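Sulfite dehydrogenase (Paracoccus pantotrophus, PDB 2XTS) oxidises protein-bound sulfane sulfur in the Sox pathway, as the molybdenum-cofactor subunit of a complex with a haem c cytochrome. Local coordinates at residues M262-V267 / A290-G295; P283-G288 / H328-W333; E104-F109 / S154-E159; G372-W377 / V384-I389. All blocks are in the same frame, centred on the assembly; numbering follows the deposited sequence. Where two conformers were deposited one is given.

Interaction 1: M262-V267 / A290-G295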
# COMPACT_ATOMS: atom_id res chain seq x y z
N MET A 262 5.30 -14.81 -17.39
CA MET A 262 6.16 -13.65 -17.58
C MET A 262 7.57 -14.01 -17.10
O MET A 262 7.77 -14.40 -15.95
CB MET A 262 5.59 -12.45 -16.83
CG MET A 262 4.18 -12.06 -17.22
SD MET A 262 4.02 -11.65 -18.98
CE MET A 262 4.76 -10.01 -19.02
N ASP A 263 8.56 -13.85 -17.96
CA ASP A 263 9.92 -14.26 -17.63
C ASP A 263 10.69 -13.20 -16.81
O ASP A 263 10.29 -12.03 -16.73
CB ASP A 263 10.69 -14.58 -18.92
CG ASP A 263 10.14 -15.79 -19.66
OD1 ASP A 263 9.64 -16.74 -19.02
OD2 ASP A 263 10.23 -15.79 -20.90
N ALA A 264 11.81 -13.62 -16.23
CA ALA A 264 12.61 -12.75 -15.37
C ALA A 264 12.99 -11.47 -16.08
O ALA A 264 13.41 -11.47 -17.23
CB ALA A 264 13.87 -13.47 -14.88
N LYS A 265 12.86 -10.36 -15.35
CA LYS A 265 13.00 -9.06 -15.92
C LYS A 265 13.47 -8.09 -14.84
O LYS A 265 13.31 -8.32 -13.66
CB LYS A 265 11.62 -8.63 -16.45
CG LYS A 265 11.59 -7.41 -17.31
CD LYS A 265 10.26 -7.32 -18.03
CE LYS A 265 10.08 -6.02 -18.76
NZ LYS A 265 8.84 -6.01 -19.59
N SER A 266 14.03 -6.97 -15.27
CA SER A 266 14.44 -5.92 -14.35
C SER A 266 14.55 -4.60 -15.06
O SER A 266 14.69 -4.54 -16.28
CB SER A 266 15.80 -6.21 -13.71
OG SER A 266 16.86 -6.11 -14.64
N VAL A 267 14.56 -3.55 -14.28
CA VAL A 267 14.81 -2.21 -14.77
C VAL A 267 15.37 -1.34 -13.66
O VAL A 267 14.90 -1.42 -12.52
CB VAL A 267 13.55 -1.54 -15.42
CG1 VAL A 267 12.39 -1.38 -14.41
CG2 VAL A 267 13.92 -0.20 -16.07
N ALA A 290 13.23 -5.86 -9.95
CA ALA A 290 13.40 -7.14 -10.65
C ALA A 290 12.23 -8.04 -10.27
O ALA A 290 11.69 -7.91 -9.16
CB ALA A 290 14.71 -7.78 -10.27
N TRP A 291 11.86 -8.95 -11.16
CA TRP A 291 10.73 -9.82 -10.91
C TRP A 291 10.76 -10.99 -11.89
O TRP A 291 11.39 -10.90 -12.94
CB TRP A 291 9.41 -9.05 -11.04
CG TRP A 291 9.13 -8.43 -12.37
CD1 TRP A 291 8.34 -8.97 -13.34
CD2 TRP A 291 9.60 -7.18 -12.89
NE1 TRP A 291 8.28 -8.15 -14.42
CE2 TRP A 291 9.05 -7.04 -14.18
CE3 TRP A 291 10.43 -6.16 -12.41
CZ2 TRP A 291 9.27 -5.93 -14.98
CZ3 TRP A 291 10.65 -5.06 -13.20
CH2 TRP A 291 10.08 -4.95 -14.48
N SER A 292 10.09 -12.08 -11.56
CA SER A 292 9.99 -13.23 -12.43
C SER A 292 8.72 -14.01 -12.18
O SER A 292 8.40 -14.31 -11.02
CB SER A 292 11.15 -14.18 -12.21
OG SER A 292 11.02 -15.27 -13.08
N GLY A 293 8.03 -14.40 -13.25
CA GLY A 293 6.91 -15.29 -13.14
C GLY A 293 7.28 -16.72 -12.86
O GLY A 293 6.41 -17.53 -12.63
N ASN A 294 8.57 -17.04 -12.95
CA ASN A 294 9.05 -18.40 -12.72
C ASN A 294 9.59 -18.64 -11.32
O ASN A 294 10.13 -19.71 -11.04
CB ASN A 294 10.09 -18.75 -13.79
CG ASN A 294 9.47 -18.98 -15.16
OD1 ASN A 294 9.86 -18.34 -16.16
ND2 ASN A 294 8.49 -19.84 -15.22
N GLY A 295 9.39 -17.68 -10.41
CA GLY A 295 9.71 -17.87 -9.01
C GLY A 295 10.35 -16.66 -8.38
O GLY A 295 9.99 -15.52 -8.71
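K265 lies against the indole of W291 at the open end of a beta hairpin, formed by strands 265-270 and 282-291 at one edge of an antiparallel sheet. The pair is a hydrogen-bonded one, with K265 N to W291 O at 2.9 Å and W291 N to K265 O at 3.0 Å. W291 holds CG between its backbone N and carbonyl carbon (chi1 61°), which swings the indole back over the lysine. K265 has CG opposite its N (chi1 -169°) and an extended chain, which runs alongside the ring. K265 CB sits over one face, 4.1 Å from the centroid of the five-membered ring, a CH-pi contact. K265 CD is 3.5 Å from W291 CZ2. E119 forms a salt bridge with K265 NZ and a hydrogen bond with W291 NE1. V267 CG1 meets the indole edge. S266 and A290 face the other side of the sheet. Beyond the strands, one more backbone bond joins the loops, G293 N to M262 O at 2.7 Å. D263 forms a salt bridge with R151 and a hydrogen bond with Y156, both of the cytochrome chain. S292 OG hydrogen-bonds D346 and makes an ST turn, accepting from N294 N at 3.0 Å.

Interaction 2: P283-G288 / H328-W333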
# COMPACT_ATOMS: atom_id res chain seq x y z
N PRO A 283 28.67 10.24 -4.37
CA PRO A 283 27.72 9.17 -4.07
C PRO A 283 26.44 9.23 -4.90
O PRO A 283 25.81 10.28 -5.03
CB PRO A 283 27.39 9.41 -2.60
CG PRO A 283 28.64 10.03 -2.06
CD PRO A 283 29.16 10.90 -3.15
N LEU A 284 26.05 8.08 -5.43
CA LEU A 284 24.87 7.94 -6.28
C LEU A 284 24.23 6.62 -5.97
O LEU A 284 24.90 5.58 -5.98
CB LEU A 284 25.29 7.98 -7.76
CG LEU A 284 24.20 7.87 -8.81
CD1 LEU A 284 23.29 9.08 -8.81
CD2 LEU A 284 24.82 7.67 -10.17
N VAL A 285 22.92 6.65 -5.71
CA VAL A 285 22.14 5.43 -5.53
C VAL A 285 21.59 4.96 -6.88
O VAL A 285 20.93 5.71 -7.60
CB VAL A 285 20.96 5.66 -4.57
CG1 VAL A 285 20.05 4.41 -4.54
CG2 VAL A 285 21.50 6.03 -3.15
N ILE A 286 21.92 3.73 -7.25
CA ILE A 286 21.25 3.04 -8.35
C ILE A 286 20.17 2.17 -7.72
O ILE A 286 20.46 1.33 -6.88
CB ILE A 286 22.22 2.19 -9.21
CG1 ILE A 286 23.28 3.13 -9.82
CG2 ILE A 286 21.43 1.37 -10.23
CD1 ILE A 286 24.32 2.43 -10.64
N SER A 287 18.92 2.41 -8.10
CA SER A 287 17.77 1.69 -7.55
C SER A 287 17.00 1.05 -8.69
O SER A 287 16.91 1.63 -9.77
CB SER A 287 16.84 2.67 -6.83
OG SER A 287 15.75 2.02 -6.23
N GLY A 288 16.43 -0.13 -8.45
CA GLY A 288 15.54 -0.68 -9.45
C GLY A 288 14.71 -1.83 -8.98
O GLY A 288 14.74 -2.22 -7.81
N HIS A 328 19.48 -2.45 -5.04
CA HIS A 328 20.28 -1.24 -4.95
C HIS A 328 21.74 -1.53 -5.19
O HIS A 328 22.25 -2.58 -4.81
CB HIS A 328 20.19 -0.59 -3.58
CG HIS A 328 18.84 -0.07 -3.23
ND1 HIS A 328 18.30 1.09 -3.74
CD2 HIS A 328 17.92 -0.56 -2.37
CE1 HIS A 328 17.08 1.26 -3.23
NE2 HIS A 328 16.83 0.27 -2.40
N LEU A 329 22.41 -0.56 -5.80
CA LEU A 329 23.87 -0.55 -5.88
C LEU A 329 24.30 0.89 -5.67
O LEU A 329 23.84 1.79 -6.36
CB LEU A 329 24.39 -1.06 -7.23
CG LEU A 329 25.92 -1.15 -7.39
CD1 LEU A 329 26.46 -2.36 -6.62
CD2 LEU A 329 26.39 -1.20 -8.83
N ASP A 330 25.16 1.10 -4.67
CA ASP A 330 25.68 2.41 -4.38
C ASP A 330 27.01 2.57 -5.06
O ASP A 330 27.89 1.73 -4.90
CB ASP A 330 25.77 2.58 -2.88
CG ASP A 330 24.40 2.46 -2.22
OD1 ASP A 330 23.54 3.31 -2.54
OD2 ASP A 330 24.19 1.55 -1.37
N ILE A 331 27.16 3.65 -5.83
CA ILE A 331 28.44 3.95 -6.49
C ILE A 331 28.94 5.36 -6.17
O ILE A 331 28.22 6.18 -5.60
CB ILE A 331 28.37 3.73 -8.03
CG1 ILE A 331 27.53 4.82 -8.72
CG2 ILE A 331 27.85 2.33 -8.34
CD1 ILE A 331 27.74 4.90 -10.25
N ASP A 332 30.18 5.63 -6.56
CA ASP A 332 30.76 6.96 -6.48
C ASP A 332 30.93 7.45 -7.91
O ASP A 332 31.86 7.05 -8.60
CB ASP A 332 32.09 6.86 -5.72
CG ASP A 332 32.73 8.21 -5.45
OD1 ASP A 332 32.28 9.23 -6.00
OD2 ASP A 332 33.71 8.23 -4.68
N TRP A 333 30.03 8.33 -8.37
CA TRP A 333 30.04 8.76 -9.78
C TRP A 333 31.09 9.85 -10.01
O TRP A 333 31.03 10.92 -9.39
CB TRP A 333 28.65 9.25 -10.18
CG TRP A 333 28.54 9.59 -11.65
CD1 TRP A 333 29.03 8.87 -12.71
CD2 TRP A 333 27.92 10.75 -12.22
NE1 TRP A 333 28.73 9.50 -13.89
CE2 TRP A 333 28.04 10.65 -13.62
CE3 TRP A 333 27.26 11.85 -11.68
CZ2 TRP A 333 27.55 11.63 -14.48
CZ3 TRP A 333 26.76 12.80 -12.52
CH2 TRP A 333 26.90 12.69 -13.92
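I286 and L329 form one of two hydrogen-bonded pairs in this antiparallel ladder; L284 and I331 form the other. I286 N to L329 O and L329 N to I286 O are both 2.9 Å. H328 CA adds a CA-H...O contact to I286 O at 3.2 Å.

Apolar contacts fill the face bearing L284, I286, L329 and I331. L284 and I331 run side by side, with L284 CB 4.0 Å from I331 CG1. I331 places CG1 between its N and carbonyl carbon (chi1 72°), which also brings CD1 to L284 CD2. I286 CD1 reaches I331 CG2 at 4.2 Å. L284 CD2 also touches W333 CB.

The other face is mixed. D330 OD1 lies 3.5 Å from V285 CG2, while D330 OD2 forms a salt bridge with R314. The H328 ring crosses V285 and comes close to the S287 side chain, whose OG is hydrogen-bonded to E62 and R326. With a glycine in place of H328, V285 and S287 would probably be left beside a gap where the imidazole now lies. F109, P110 and R111 of the second subunit cover V285, D330, S287 and H328 on this face.

The E-set-like sheet places strand 282-291 between 265-270 and 325-333, with 311-316 next to the latter. Strand 338-346 packs on the apolar face through L340 and M338.

Interaction 3: E104-F109 / S154-E159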
# COMPACT_ATOMS: atom_id res chain seq x y z
N GLU A 104 -21.77 -11.36 -0.65
CA GLU A 104 -21.94 -11.78 0.74
C GLU A 104 -21.47 -13.23 0.93
O GLU A 104 -20.79 -13.54 1.91
CB GLU A 104 -23.39 -11.60 1.15
CG GLU A 104 -23.72 -12.10 2.51
CD GLU A 104 -25.17 -11.90 2.85
OE1 GLU A 104 -25.47 -10.95 3.60
OE2 GLU A 104 -26.00 -12.70 2.37
N ASP A 105 -21.82 -14.10 -0.02
CA ASP A 105 -21.40 -15.49 0.03
C ASP A 105 -19.86 -15.60 -0.00
O ASP A 105 -19.25 -16.40 0.70
CB ASP A 105 -21.92 -16.33 -1.16
CG ASP A 105 -23.43 -16.47 -1.22
OD1 ASP A 105 -24.08 -16.50 -0.15
OD2 ASP A 105 -23.93 -16.63 -2.36
N LEU A 106 -19.26 -14.85 -0.92
CA LEU A 106 -17.83 -14.96 -1.13
C LEU A 106 -17.00 -14.55 0.09
O LEU A 106 -15.92 -15.08 0.30
CB LEU A 106 -17.45 -14.14 -2.35
CG LEU A 106 -18.00 -14.70 -3.67
CD1 LEU A 106 -17.72 -13.75 -4.80
CD2 LEU A 106 -17.46 -16.09 -4.04
N LEU A 107 -17.54 -13.64 0.90
CA LEU A 107 -16.87 -13.22 2.14
C LEU A 107 -16.92 -14.30 3.23
O LEU A 107 -16.39 -14.09 4.31
CB LEU A 107 -17.48 -11.93 2.69
CG LEU A 107 -17.24 -10.67 1.86
CD1 LEU A 107 -18.10 -9.57 2.45
CD2 LEU A 107 -15.76 -10.25 1.86
N ARG A 108 -17.53 -15.44 2.96
CA ARG A 108 -17.68 -16.51 3.94
C ARG A 108 -16.79 -17.71 3.70
O ARG A 108 -16.77 -18.62 4.53
CB ARG A 108 -19.15 -16.93 4.02
CG ARG A 108 -20.07 -15.81 4.36
CD ARG A 108 -21.51 -16.21 4.27
NE ARG A 108 -21.83 -17.16 5.33
CZ ARG A 108 -23.04 -17.69 5.52
NH1 ARG A 108 -24.04 -17.39 4.71
NH2 ARG A 108 -23.22 -18.51 6.54
N PHE A 109 -16.07 -17.72 2.57
CA PHE A 109 -15.11 -18.79 2.29
C PHE A 109 -13.76 -18.57 2.96
O PHE A 109 -13.35 -17.43 3.19
CB PHE A 109 -14.84 -18.89 0.79
CG PHE A 109 -15.93 -19.57 -0.00
CD1 PHE A 109 -15.96 -20.95 -0.13
CD2 PHE A 109 -16.94 -18.83 -0.62
CE1 PHE A 109 -16.94 -21.58 -0.87
CE2 PHE A 109 -17.94 -19.46 -1.35
CZ PHE A 109 -17.94 -20.82 -1.46
N SER A 154 -9.72 -23.00 -6.07
CA SER A 154 -9.94 -24.40 -5.73
C SER A 154 -11.11 -24.58 -4.76
O SER A 154 -11.89 -25.52 -4.89
CB SER A 154 -8.68 -25.00 -5.15
OG SER A 154 -8.28 -24.35 -3.96
N VAL A 155 -11.25 -23.68 -3.79
CA VAL A 155 -12.31 -23.86 -2.81
C VAL A 155 -13.68 -23.51 -3.40
O VAL A 155 -14.68 -24.15 -3.07
CB VAL A 155 -12.05 -23.10 -1.51
CG1 VAL A 155 -13.09 -23.49 -0.47
CG2 VAL A 155 -10.64 -23.40 -0.97
N LEU A 156 -13.74 -22.52 -4.30
CA LEU A 156 -15.00 -22.20 -4.96
C LEU A 156 -15.43 -23.32 -5.88
O LEU A 156 -16.60 -23.71 -5.91
CB LEU A 156 -14.85 -20.93 -5.78
CG LEU A 156 -14.50 -19.69 -4.97
CD1 LEU A 156 -14.31 -18.51 -5.94
CD2 LEU A 156 -15.56 -19.38 -3.94
N LEU A 157 -14.46 -23.84 -6.63
CA LEU A 157 -14.73 -24.90 -7.59
C LEU A 157 -15.18 -26.17 -6.88
O LEU A 157 -16.03 -26.89 -7.39
CB LEU A 157 -13.51 -25.15 -8.46
CG LEU A 157 -13.25 -23.99 -9.43
CD1 LEU A 157 -11.89 -24.15 -10.10
CD2 LEU A 157 -14.33 -23.85 -10.51
N ALA A 158 -14.63 -26.44 -5.70
CA ALA A 158 -15.05 -27.56 -4.87
C ALA A 158 -16.54 -27.52 -4.50
O ALA A 158 -17.17 -28.58 -4.37
CB ALA A 158 -14.18 -27.63 -3.60
N GLU A 159 -17.10 -26.33 -4.31
CA GLU A 159 -18.53 -26.20 -4.03
C GLU A 159 -19.36 -26.73 -5.18
O GLU A 159 -20.37 -27.37 -4.97
CB GLU A 159 -18.96 -24.76 -3.76
CG GLU A 159 -18.69 -24.17 -2.41
CD GLU A 159 -19.13 -25.04 -1.25
OE1 GLU A 159 -20.35 -25.27 -1.01
OE2 GLU A 159 -18.23 -25.46 -0.55
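F109 lays one face of its ring over the CD2 methyl of L156. The methyl stands almost above the ring centre, 3.6 Å from the centroid and 14° off the normal, a close CH-pi contact. F109 has CG opposite its carbonyl carbon (chi1 -77°), and this directs the ring at helix 153-160. The same methyl meets L106 CD2 at 3.8 Å, where the two leucines cross at about a right angle. L156 CD2 thus touches both the F109 ring and L106, from well-separated directions.

E159 approaches from another side. It has CG beside its backbone N (chi1 -79°), and CG lies in the ring plane at the edge, 3.5 Å from F109 CE1. In one of its two modelled conformers, V155 CG1 also comes near F109 CD1.

The contact joins two short helices of the molybdopterin-binding domain. After helix 103-106, a type I turn from L106 to F109 carries the phenylalanine across to helix 153-160. L106 and L156 continue inward onto L89 of strand 89-93 and L194 of strand 193-198. Replacing F109 by a serine is likely to strip the L156 methyl of its aromatic cover and open a gap beside E159 CG.

The cytochrome chain borders this site: its L5 packs on F109. The carboxylate of E159 accepts hydrogen bonds from the backbone N atoms of L3 and G4 in that chain.

Interaction 4: G372-W377 / V384-I389. With GOL (glycerol), chain H.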
# COMPACT_ATOMS: atom_id res chain seq x y z
N GLY A 372 13.75 -7.95 -22.38
CA GLY A 372 15.14 -7.64 -22.67
C GLY A 372 15.75 -6.62 -21.72
O GLY A 372 15.08 -5.74 -21.18
N ILE A 373 17.06 -6.74 -21.52
CA ILE A 373 17.82 -5.81 -20.69
C ILE A 373 17.68 -4.40 -21.23
O ILE A 373 17.88 -4.16 -22.41
CB ILE A 373 19.31 -6.24 -20.63
CG1 ILE A 373 19.47 -7.53 -19.83
CG2 ILE A 373 20.22 -5.16 -20.07
CD1 ILE A 373 20.86 -8.18 -19.99
N GLN A 374 17.34 -3.48 -20.34
CA GLN A 374 17.23 -2.06 -20.64
C GLN A 374 18.58 -1.37 -20.40
O GLN A 374 19.26 -1.65 -19.42
CB GLN A 374 16.18 -1.44 -19.70
CG GLN A 374 16.03 0.07 -19.85
CD GLN A 374 15.49 0.50 -21.20
OE1 GLN A 374 16.12 1.27 -21.95
NE2 GLN A 374 14.33 0.01 -21.53
N THR A 375 18.95 -0.46 -21.29
CA THR A 375 20.16 0.34 -21.16
C THR A 375 19.78 1.80 -20.98
O THR A 375 18.94 2.33 -21.71
CB THR A 375 21.00 0.24 -22.43
OG1 THR A 375 21.25 -1.14 -22.74
CG2 THR A 375 22.34 0.96 -22.29
N TRP A 376 20.42 2.45 -20.01
CA TRP A 376 20.34 3.91 -19.88
C TRP A 376 21.70 4.53 -20.20
O TRP A 376 22.73 4.14 -19.61
CB TRP A 376 19.99 4.37 -18.46
CG TRP A 376 18.72 3.87 -17.89
CD1 TRP A 376 18.58 3.36 -16.63
CD2 TRP A 376 17.39 3.82 -18.48
NE1 TRP A 376 17.28 3.01 -16.40
CE2 TRP A 376 16.53 3.28 -17.51
CE3 TRP A 376 16.85 4.22 -19.71
CZ2 TRP A 376 15.18 3.07 -17.75
CZ3 TRP A 376 15.51 4.03 -19.94
CH2 TRP A 376 14.70 3.46 -18.98
N TRP A 377 21.69 5.51 -21.09
CA TRP A 377 22.88 6.32 -21.32
C TRP A 377 22.87 7.52 -20.38
O TRP A 377 22.03 8.39 -20.52
CB TRP A 377 22.93 6.76 -22.78
CG TRP A 377 24.10 7.61 -23.17
CD1 TRP A 377 25.36 7.56 -22.66
CD2 TRP A 377 24.12 8.59 -24.20
NE1 TRP A 377 26.17 8.47 -23.32
CE2 TRP A 377 25.44 9.09 -24.28
CE3 TRP A 377 23.16 9.06 -25.10
CZ2 TRP A 377 25.80 10.08 -25.20
CZ3 TRP A 377 23.52 10.06 -26.01
CH2 TRP A 377 24.83 10.55 -26.05
N VAL A 384 19.74 11.52 -18.80
CA VAL A 384 19.72 10.07 -18.96
C VAL A 384 18.81 9.73 -20.13
O VAL A 384 17.69 10.23 -20.21
CB VAL A 384 19.22 9.39 -17.66
CG1 VAL A 384 19.21 7.90 -17.81
CG2 VAL A 384 20.07 9.81 -16.46
N GLU A 385 19.28 8.85 -21.03
CA GLU A 385 18.51 8.47 -22.22
C GLU A 385 18.25 6.98 -22.31
O GLU A 385 19.07 6.14 -21.94
CB GLU A 385 19.28 8.89 -23.49
CG GLU A 385 19.25 10.38 -23.81
CD GLU A 385 19.76 10.72 -25.20
OE1 GLU A 385 19.63 9.88 -26.10
OE2 GLU A 385 20.26 11.85 -25.38
N ASN A 386 17.09 6.66 -22.88
CA ASN A 386 16.76 5.35 -23.38
C ASN A 386 17.47 5.15 -24.71
O ASN A 386 17.24 5.92 -25.66
CB ASN A 386 15.26 5.25 -23.60
CG ASN A 386 14.83 3.93 -24.20
OD1 ASN A 386 15.60 2.97 -24.22
ND2 ASN A 386 13.62 3.90 -24.75
N VAL A 387 18.38 4.18 -24.76
CA VAL A 387 19.14 3.83 -25.95
C VAL A 387 19.15 2.33 -26.16
O VAL A 387 18.91 1.59 -25.23
CB VAL A 387 20.61 4.34 -25.88
CG1 VAL A 387 20.63 5.85 -25.72
CG2 VAL A 387 21.40 3.66 -24.80
N GLU A 388 19.44 1.90 -27.39
CA GLU A 388 19.96 0.55 -27.65
C GLU A 388 21.44 0.68 -27.94
O GLU A 388 21.88 1.71 -28.47
CB GLU A 388 19.30 -0.14 -28.84
CG GLU A 388 17.86 -0.46 -28.61
CD GLU A 388 17.28 -1.42 -29.63
OE1 GLU A 388 17.92 -1.72 -30.66
OE2 GLU A 388 16.14 -1.89 -29.45
N ILE A 389 22.18 -0.36 -27.62
CA ILE A 389 23.58 -0.46 -27.95
C ILE A 389 23.85 -1.80 -28.63
O ILE A 389 23.15 -2.78 -28.42
CB ILE A 389 24.50 -0.28 -26.71
CG1 ILE A 389 24.18 -1.31 -25.62
CG2 ILE A 389 24.44 1.16 -26.21
CD1 ILE A 389 25.20 -1.27 -24.48
C1 GOL H . 20.67 -4.85 -24.59
O1 GOL H . 19.39 -5.42 -24.25
C2 GOL H . 20.98 -4.70 -26.10
O2 GOL H . 20.73 -5.89 -26.84
C3 GOL H . 20.16 -3.58 -26.73
O3 GOL H . 20.51 -2.34 -26.21
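W377 sets CG opposite its backbone N (chi1 -180°), while E385 has CG opposite its carbonyl carbon (chi1 -76°). The two side chains then run side by side from a beta hairpin of strands 375-378 and 384-389. The carboxylate meets the indole rim, with E385 OE1 3.8 Å from W377 CE3; its plane is turned 71° from the ring. E385 OE2 forms salt bridges with K379 and with R177 of the cytochrome chain. The backbones are joined by W377 N to E385 O and E385 N to W377 O, both 2.8 Å. V387 CG1 reaches W377 CB on the same face, and V387 CG2 reaches T375 CG2.

W376 and N386 occupy the other face. W376 turns the edge of its ring to N386 CA, and its CB touches V384 CG1 at 3.7 Å. W376 NE1 hydrogen-bonds to I268 O, which ties the hairpin to strand 265-270. Residues V387 to I389 pair with a strand of the cytochrome chain, so the sheet runs on into that subunit.

A glycerol, probably from the crystallisation liquor, bridges the two segments. Its O1 donates to I373 O at 2.7 Å, and its O3 accepts from I389 N at 2.9 Å.

In the fold
From the N terminus, interaction 3 comes first. It closes a loop of 44 residues inside the molybdopterin-binding domain and is complete before the others begin. Interactions 1 and 2 follow in the dimerisation domain, closing loops of 22 and 39 residues. They cross, since their segments alternate along the chain. Both use strand 282-291, which pairs with 265-270 in one and 325-333 in the other. Interaction 4 closes the C-terminal hairpin last, with 6 residues between its segments. It belongs to the same eight-stranded sheet and touches interaction 1 where V267 CG2 packs on W376 CZ2. Interactions 2 and 3 lie about 47 Å apart between centres, yet both meet the second subunit.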